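Local coordinates for bifunctional cytochrome P450/NADPH--P450 reductase (PDB 7F3H), which probably hydroxylates organic substrates at a heme iron, drawing electrons from NADPH through a reductase joined to its cytochrome P450 domain, at residues Leu284-Tyr294 and Leu423-Tyr434. Residues are numbered along the deposited sequence; the frame is centred on the assembly and turned at random.
Sequences LRHPHVLAQAY and LQKFALSDPYDY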
# COMPACT_ATOMS: atom_id res chain seq x y z
N LEU A 284 1.24 -19.41 4.99
CA LEU A 284 2.21 -20.50 5.05
C LEU A 284 2.77 -20.66 6.46
O LEU A 284 3.24 -21.75 6.81
CB LEU A 284 3.34 -20.29 4.05
CG LEU A 284 3.03 -20.55 2.57
CD1 LEU A 284 4.33 -20.54 1.77
CD2 LEU A 284 2.26 -21.84 2.33
N ARG A 285 2.88 -19.58 7.24
CA ARG A 285 3.45 -19.71 8.58
C ARG A 285 2.41 -20.01 9.67
O ARG A 285 2.80 -20.45 10.78
CB ARG A 285 4.24 -18.45 8.90
CG ARG A 285 5.47 -18.32 7.95
CD ARG A 285 6.32 -19.54 8.08
NE ARG A 285 7.45 -19.54 7.15
CZ ARG A 285 7.61 -20.40 6.14
NH1 ARG A 285 6.73 -21.36 5.92
NH2 ARG A 285 8.67 -20.29 5.35
N HIS A 286 1.12 -19.84 9.39
CA HIS A 286 0.03 -20.13 10.34
C HIS A 286 -1.01 -21.00 9.63
O HIS A 286 -2.11 -20.53 9.28
CB HIS A 286 -0.58 -18.84 10.89
CG HIS A 286 0.42 -17.96 11.58
ND1 HIS A 286 1.18 -17.02 10.90
CD2 HIS A 286 0.79 -17.88 12.88
CE1 HIS A 286 1.96 -16.39 11.76
NE2 HIS A 286 1.75 -16.90 12.97
N PRO A 287 -0.65 -22.25 9.35
CA PRO A 287 -1.48 -23.06 8.44
C PRO A 287 -2.86 -23.44 8.99
O PRO A 287 -3.72 -23.84 8.20
CB PRO A 287 -0.60 -24.30 8.18
CG PRO A 287 0.27 -24.42 9.39
CD PRO A 287 0.48 -23.00 9.91
N HIS A 288 -3.11 -23.32 10.30
CA HIS A 288 -4.47 -23.54 10.77
C HIS A 288 -5.40 -22.46 10.23
O HIS A 288 -6.54 -22.75 9.80
CB HIS A 288 -4.50 -23.59 12.30
CG HIS A 288 -5.85 -23.92 12.86
ND1 HIS A 288 -6.55 -23.05 13.68
CD2 HIS A 288 -6.63 -25.03 12.73
CE1 HIS A 288 -7.70 -23.61 14.02
NE2 HIS A 288 -7.77 -24.81 13.45
N VAL A 289 -4.91 -21.22 10.18
CA VAL A 289 -5.66 -20.14 9.56
C VAL A 289 -5.94 -20.47 8.10
O VAL A 289 -7.07 -20.30 7.61
CB VAL A 289 -4.87 -18.82 9.67
CG1 VAL A 289 -5.73 -17.65 9.25
CG2 VAL A 289 -4.31 -18.64 11.06
N LEU A 290 -4.91 -20.95 7.40
CA LEU A 290 -5.08 -21.36 6.01
C LEU A 290 -6.15 -22.43 5.90
O LEU A 290 -6.93 -22.43 4.95
CB LEU A 290 -3.74 -21.86 5.44
CG LEU A 290 -3.73 -22.35 3.98
CD1 LEU A 290 -4.29 -21.26 3.02
CD2 LEU A 290 -2.30 -22.82 3.53
N ALA A 291 -6.21 -23.36 6.87
CA ALA A 291 -7.24 -24.40 6.83
C ALA A 291 -8.63 -23.78 6.89
O ALA A 291 -9.53 -24.16 6.12
CB ALA A 291 -7.04 -25.40 7.98
N GLN A 292 -8.82 -22.84 7.82
CA GLN A 292 -10.11 -22.15 7.95
C GLN A 292 -10.48 -21.42 6.66
O GLN A 292 -11.65 -21.41 6.25
CB GLN A 292 -10.06 -21.13 9.08
CG GLN A 292 -9.96 -21.69 10.49
CD GLN A 292 -9.77 -20.56 11.50
OE1 GLN A 292 -8.66 -20.30 11.97
NE2 GLN A 292 -10.85 -19.87 11.81
N ALA A 293 -9.50 -20.80 6.01
CA ALA A 293 -9.78 -20.10 4.75
C ALA A 293 -10.16 -21.08 3.63
O ALA A 293 -11.05 -20.78 2.80
CB ALA A 293 -8.59 -19.24 4.36
N TYR A 294 -9.47 -22.21 3.53
CA TYR A 294 -9.88 -23.23 2.57
C TYR A 294 -11.33 -23.68 2.82
O TYR A 294 -12.10 -23.92 1.88
CB TYR A 294 -8.93 -24.42 2.63
CG TYR A 294 -7.64 -24.35 1.81
CD1 TYR A 294 -7.66 -24.05 0.46
CD2 TYR A 294 -6.42 -24.70 2.39
CE1 TYR A 294 -6.48 -24.05 -0.29
CE2 TYR A 294 -5.27 -24.71 1.67
CZ TYR A 294 -5.29 -24.39 0.34
OH TYR A 294 -4.09 -24.42 -0.35
N LEU A 423 -7.15 -19.92 -3.46
CA LEU A 423 -7.36 -21.02 -2.54
C LEU A 423 -8.42 -21.97 -3.07
O LEU A 423 -8.38 -23.17 -2.76
CB LEU A 423 -7.72 -20.49 -1.15
CG LEU A 423 -6.65 -19.70 -0.37
CD1 LEU A 423 -7.17 -19.35 1.00
CD2 LEU A 423 -5.30 -20.41 -0.24
N GLN A 424 -9.32 -21.48 -3.93
CA GLN A 424 -10.22 -22.39 -4.61
C GLN A 424 -9.44 -23.40 -5.45
O GLN A 424 -9.69 -24.61 -5.38
CB GLN A 424 -11.22 -21.62 -5.48
CG GLN A 424 -12.28 -22.57 -6.07
CD GLN A 424 -13.07 -21.98 -7.23
OE1 GLN A 424 -12.73 -20.93 -7.81
NE2 GLN A 424 -14.15 -22.65 -7.56
N LYS A 425 -8.46 -22.92 -6.23
CA LYS A 425 -7.78 -23.84 -7.16
C LYS A 425 -6.60 -24.58 -6.54
O LYS A 425 -6.36 -25.74 -6.86
CB LYS A 425 -7.31 -23.09 -8.40
CG LYS A 425 -7.28 -23.92 -9.68
CD LYS A 425 -8.66 -23.87 -10.32
CE LYS A 425 -8.67 -24.45 -11.74
NZ LYS A 425 -8.10 -25.81 -11.98
N PHE A 426 -5.82 -23.94 -5.67
CA PHE A 426 -4.44 -24.37 -5.46
C PHE A 426 -4.18 -24.83 -4.03
O PHE A 426 -4.61 -24.18 -3.07
CB PHE A 426 -3.50 -23.23 -5.86
CG PHE A 426 -3.52 -22.96 -7.34
CD1 PHE A 426 -3.42 -24.01 -8.25
CD2 PHE A 426 -3.69 -21.67 -7.83
CE1 PHE A 426 -3.46 -23.78 -9.62
CE2 PHE A 426 -3.72 -21.42 -9.19
CZ PHE A 426 -3.60 -22.48 -10.09
N ALA A 427 -3.50 -25.97 -3.92
CA ALA A 427 -2.76 -26.37 -2.73
C ALA A 427 -1.42 -25.64 -2.71
O ALA A 427 -0.61 -25.80 -3.64
CB ALA A 427 -2.53 -27.88 -2.71
N LEU A 428 -1.19 -24.87 -1.64
CA LEU A 428 0.03 -24.09 -1.43
C LEU A 428 1.12 -24.96 -0.83
O LEU A 428 0.85 -25.88 -0.04
CB LEU A 428 -0.26 -22.92 -0.49
CG LEU A 428 -1.30 -21.86 -0.89
CD1 LEU A 428 -1.09 -20.53 -0.11
CD2 LEU A 428 -1.35 -21.60 -2.44
N SER A 429 2.36 -24.69 -1.22
CA SER A 429 3.50 -25.51 -0.85
C SER A 429 4.75 -24.62 -0.76
O SER A 429 4.92 -23.68 -1.55
CB SER A 429 3.63 -26.63 -1.88
OG SER A 429 4.85 -27.32 -1.76
N ASP A 430 5.60 -24.91 0.23
CA ASP A 430 6.79 -24.12 0.55
C ASP A 430 8.04 -24.98 0.39
O ASP A 430 8.46 -25.64 1.35
CB ASP A 430 6.66 -23.58 1.97
CG ASP A 430 7.87 -22.78 2.43
OD1 ASP A 430 8.77 -22.50 1.60
OD2 ASP A 430 7.89 -22.42 3.62
N PRO A 431 8.66 -25.03 -0.79
CA PRO A 431 9.76 -26.00 -1.01
C PRO A 431 11.11 -25.57 -0.48
O PRO A 431 12.03 -26.40 -0.47
CB PRO A 431 9.82 -26.14 -2.54
CG PRO A 431 9.44 -24.79 -3.03
CD PRO A 431 8.37 -24.27 -2.03
N TYR A 432 11.32 -24.29 -0.16
CA TYR A 432 12.65 -23.80 0.19
C TYR A 432 12.78 -23.32 1.63
O TYR A 432 13.81 -22.73 1.97
CB TYR A 432 13.08 -22.67 -0.76
CG TYR A 432 13.07 -23.03 -2.23
CD1 TYR A 432 13.45 -24.29 -2.66
CD2 TYR A 432 12.64 -22.11 -3.17
CE1 TYR A 432 13.42 -24.63 -4.02
CE2 TYR A 432 12.60 -22.42 -4.52
CZ TYR A 432 12.99 -23.68 -4.93
OH TYR A 432 12.95 -23.98 -6.25
N ASP A 433 11.77 -23.52 2.47
CA ASP A 433 11.78 -22.98 3.82
C ASP A 433 12.00 -21.46 3.76
O ASP A 433 12.98 -20.94 4.28
CB ASP A 433 12.86 -23.65 4.67
CG ASP A 433 12.71 -25.15 4.74
OD1 ASP A 433 11.57 -25.67 4.60
OD2 ASP A 433 13.75 -25.80 4.96
N TYR A 434 11.10 -20.77 3.06
CA TYR A 434 11.30 -19.34 2.80
C TYR A 434 11.65 -18.61 4.09
O TYR A 434 10.97 -18.76 5.11
CB TYR A 434 10.04 -18.72 2.15
CG TYR A 434 10.18 -17.22 2.02
CD1 TYR A 434 11.21 -16.66 1.25
CD2 TYR A 434 9.33 -16.36 2.70
CE1 TYR A 434 11.34 -15.30 1.16
CE2 TYR A 434 9.47 -15.00 2.61
CZ TYR A 434 10.47 -14.47 1.86
OH TYR A 434 10.57 -13.09 1.79
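Tyr294 reaches from helix 287-300 to the junction where helix 408-425 passes into strand 426-429 of the P450 domain, a worked example of polar bonds at either end of an apolar contact. Its hydroxyl gives a hydrogen bond to Phe426 O (2.8 Å), in the carbonyl plane and on a lone pair, and receives a longer one from Leu428 N, which ties the phenol to the start of the strand. Leu423 crosses the ring at about a right angle, its CD2 3.8 Å from Tyr294 CE1. With CG anti to the carbonyl carbon (chi1 -66°), Leu423 also brings CD2 to 3.5 Å from Leu290 CD1 and sets CD1 against Ala293 CB. Further along, Leu284 sets CD2 against Leu428 CB and CD1 against Asp430 CB. Beyond it, Arg285, bent at chi2, forms a salt bridge: NH1 and NH2 meet Asp430 OD2 end-on, at 2.8 and 2.9 Å, the guanidinium and carboxylate planes 25° apart, while NH2 also donates to Tyr434 O. Asp430 OD1 accepts from Tyr434 N through its syn lone pair, so the carboxylate links its own loop to Arg285. A methionine in place of Arg285 would probably leave the Asp430 carboxylate without this countercharge and Tyr434 O without this donor. The chemistry thus implies apolar adhesion along the middle, between a hydroxyl that both donates and accepts and a charged grip.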